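Local structure of class II aldolase/adducin domain protein (Pseudomonas syringae pv. phaseolicola 1448A, 3OCR) at residues K182-L187 against L192-V197. The protein is of undetermined specific activity but belongs to the class II aldolase/adducin family, whose aldolase members are metal-dependent lyases. Numbering follows the deposited sequence.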
ATOM      1  N   LYS A 182     -20.137 -21.727 -15.691  1.00 29.57           N
ATOM      2  CA  LYS A 182     -19.827 -20.688 -14.684  1.00 27.57           C
ATOM      3  C   LYS A 182     -19.459 -19.374 -15.377  1.00 26.31           C
ATOM      4  O   LYS A 182     -19.344 -19.326 -16.603  1.00 26.08           O
ATOM      5  CB  LYS A 182     -18.696 -21.137 -13.767  1.00 26.97           C
ATOM      6  CG  LYS A 182     -19.010 -22.443 -12.996  1.00 29.08           C
ATOM      7  CD  LYS A 182     -17.818 -22.849 -12.184  1.00 29.60           C
ATOM      8  CE  LYS A 182     -18.227 -23.504 -10.891  1.00 33.43           C
ATOM      9  NZ  LYS A 182     -18.254 -24.957 -11.048  1.00 35.24           N
ATOM     10  N   SER A 183     -19.299 -18.318 -14.606  1.00 25.09           N
ATOM     11  CA  SER A 183     -18.959 -17.027 -15.179  1.00 25.26           C
ATOM     12  C   SER A 183     -17.799 -16.341 -14.440  1.00 24.69           C
ATOM     13  O   SER A 183     -17.570 -15.117 -14.600  1.00 25.00           O
ATOM     14  CB  SER A 183     -20.191 -16.115 -15.250  1.00 25.45           C
ATOM     15  OG  SER A 183     -20.605 -15.708 -13.945  1.00 27.91           O
ATOM     16  N   VAL A 184     -17.102 -17.125 -13.612  1.00 23.91           N
ATOM     17  CA  VAL A 184     -15.904 -16.676 -12.871  1.00 22.71           C
ATOM     18  C   VAL A 184     -14.870 -17.792 -12.966  1.00 22.74           C
ATOM     19  O   VAL A 184     -15.209 -18.965 -12.729  1.00 22.44           O
ATOM     20  CB  VAL A 184     -16.198 -16.457 -11.375  1.00 22.73           C
ATOM     21  CG1 VAL A 184     -14.942 -15.973 -10.665  1.00 22.37           C
ATOM     22  CG2 VAL A 184     -17.368 -15.468 -11.159  1.00 22.89           C
HETATM   23  N   MSE A 185     -13.631 -17.431 -13.324  1.00 22.41           N
HETATM   24  CA  MSE A 185     -12.557 -18.405 -13.473  1.00 23.14           C
HETATM   25  C   MSE A 185     -11.242 -17.886 -12.892  1.00 22.47           C
HETATM   26  O   MSE A 185     -10.854 -16.704 -13.046  1.00 23.11           O
HETATM   27  CB  MSE A 185     -12.353 -18.819 -14.930  1.00 22.79           C
HETATM   28  CG  MSE A 185     -11.452 -20.115 -15.102  1.00 25.70           C
HETATM   29 SE   MSE A 185     -11.795 -21.102 -16.766  0.75 27.93          SE
HETATM   30  CE  MSE A 185     -11.965 -19.435 -17.796  1.00 25.68           C
ATOM     31  N   ILE A 186     -10.549 -18.782 -12.220  1.00 21.87           N
ATOM     32  CA  ILE A 186      -9.216 -18.457 -11.806  1.00 21.76           C
ATOM     33  C   ILE A 186      -8.278 -19.155 -12.786  1.00 21.73           C
ATOM     34  O   ILE A 186      -8.265 -20.401 -12.929  1.00 21.78           O
ATOM     35  CB  ILE A 186      -8.974 -18.802 -10.294  1.00 22.37           C
ATOM     36  CG1 ILE A 186      -9.785 -17.838  -9.420  1.00 21.96           C
ATOM     37  CG2 ILE A 186      -7.485 -18.737  -9.936  1.00 22.29           C
ATOM     38  CD1 ILE A 186      -9.733 -18.141  -7.878  1.00 25.06           C
ATOM     39  N   LEU A 187      -7.509 -18.343 -13.492  1.00 21.19           N
ATOM     40  CA  LEU A 187      -6.518 -18.867 -14.426  1.00 21.30           C
ATOM     41  C   LEU A 187      -5.254 -19.088 -13.599  1.00 20.91           C
ATOM     42  O   LEU A 187      -4.568 -18.147 -13.235  1.00 20.28           O
ATOM     43  CB  LEU A 187      -6.287 -17.854 -15.568  1.00 21.93           C
ATOM     44  CG  LEU A 187      -7.541 -17.426 -16.332  1.00 23.44           C
ATOM     45  CD1 LEU A 187      -7.295 -16.124 -17.091  1.00 26.26           C
ATOM     46  CD2 LEU A 187      -8.049 -18.528 -17.284  1.00 25.03           C
ATOM     47  N   LEU A 192      -7.122 -13.508 -13.142  1.00 22.44           N
ATOM     48  CA  LEU A 192      -8.553 -13.710 -12.912  1.00 22.69           C
ATOM     49  C   LEU A 192      -9.356 -13.433 -14.164  1.00 23.20           C
ATOM     50  O   LEU A 192      -9.006 -12.543 -14.946  1.00 23.53           O
ATOM     51  CB  LEU A 192      -9.064 -12.815 -11.768  1.00 22.88           C
ATOM     52  CG  LEU A 192      -8.341 -12.789 -10.410  1.00 22.17           C
ATOM     53  CD1 LEU A 192      -8.937 -11.663  -9.569  1.00 22.27           C
ATOM     54  CD2 LEU A 192      -8.410 -14.134  -9.675  1.00 24.86           C
ATOM     55  N   LEU A 193     -10.458 -14.161 -14.309  1.00 23.13           N
ATOM     56  CA  LEU A 193     -11.390 -13.940 -15.382  1.00 23.57           C
ATOM     57  C   LEU A 193     -12.836 -13.937 -14.871  1.00 23.57           C
ATOM     58  O   LEU A 193     -13.283 -14.828 -14.124  1.00 22.46           O
ATOM     59  CB  LEU A 193     -11.176 -14.959 -16.508  1.00 23.53           C
ATOM     60  CG  LEU A 193     -11.957 -14.658 -17.798  1.00 25.69           C
ATOM     61  CD1 LEU A 193     -11.152 -14.935 -19.035  1.00 24.91           C
ATOM     62  CD2 LEU A 193     -13.294 -15.411 -17.819  1.00 26.38           C
ATOM     63  N   THR A 194     -13.553 -12.905 -15.284  1.00 24.18           N
ATOM     64  CA  THR A 194     -14.932 -12.742 -14.937  1.00 26.31           C
ATOM     65  C   THR A 194     -15.775 -12.544 -16.210  1.00 26.82           C
ATOM     66  O   THR A 194     -15.328 -11.877 -17.149  1.00 27.52           O
ATOM     67  CB  THR A 194     -14.953 -11.582 -13.954  1.00 27.44           C
ATOM     68  OG1 THR A 194     -15.237 -12.069 -12.638  1.00 30.12           O
ATOM     69  CG2 THR A 194     -15.834 -10.459 -14.390  1.00 26.40           C
ATOM     70  N   GLY A 195     -16.957 -13.163 -16.268  1.00 26.06           N
ATOM     71  CA  GLY A 195     -17.894 -12.896 -17.339  1.00 27.08           C
ATOM     72  C   GLY A 195     -19.129 -12.282 -16.721  1.00 27.48           C
ATOM     73  O   GLY A 195     -19.276 -12.309 -15.497  1.00 28.38           O
ATOM     74  N   GLY A 196     -20.019 -11.744 -17.555  1.00 27.52           N
ATOM     75  CA  GLY A 196     -21.301 -11.225 -17.078  1.00 26.94           C
ATOM     76  C   GLY A 196     -22.283 -11.046 -18.205  1.00 26.74           C
ATOM     77  O   GLY A 196     -21.895 -11.042 -19.383  1.00 26.61           O
ATOM     78  N   VAL A 197     -23.556 -10.912 -17.843  1.00 26.49           N
ATOM     79  CA  VAL A 197     -24.642 -10.726 -18.795  1.00 27.19           C
ATOM     80  C   VAL A 197     -24.625  -9.266 -19.264  1.00 27.45           C
ATOM     81  O   VAL A 197     -25.374  -8.874 -20.158  1.00 27.75           O
ATOM     82  CB  VAL A 197     -26.017 -11.080 -18.172  1.00 27.73           C
ATOM     83  CG1 VAL A 197     -26.028 -12.541 -17.659  1.00 27.84           C
ATOM     84  CG2 VAL A 197     -26.374 -10.111 -17.052  1.00 27.46           C
TER
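L193 meets M185 through both backbone and side chain, and its atoms map one face of this strand pair. Its N donates to M185 O at 2.9 Å, in the carbonyl plane, while L193 O receives M185 N at 2.7 Å, which identifies them as an antiparallel hydrogen-bonded pair. L193 CB lies 3.9 Å from M185 O and 4.1 Å from L187 CD1, the L187 side chain slanting across that of L193. With CG anti to the backbone N (chi1 -170°), the L193 chain keeps rising off the sheet; CD1 continues outward, and CD2 turns along the strand to lie 4.2 Å from the selenomethionine methyl CE of M185, whose chain bends back beyond SE. L193 also touches V125 on the adjoining strand 124-128, and M185 packs on L175 and L179 of helix 169-179.

The axes of strands 184-187 and 192-196 run at 163° to each other, and four residues join the segments, so the pair is a beta hairpin; it sits inside the mixed sheet of the class II aldolase/adducin domain, between strands 124-128 and 157-160. A third bond, G195 N to S183 O, is short at 2.6 Å, its donor tilted 28° from the carbonyl plane. The S183 hydroxyl OG instead hydrogen-bonds Q205 NE2 of helix 199-219.

On the other face, I186 and L192 lie side by side, with I186 CG1 4.0 Å from L192 CD2. V184 CG2 reaches within 4.3 Å of T194 OG1, a buried hydroxyl without a polar partner in the model, and both residues pack against Q205.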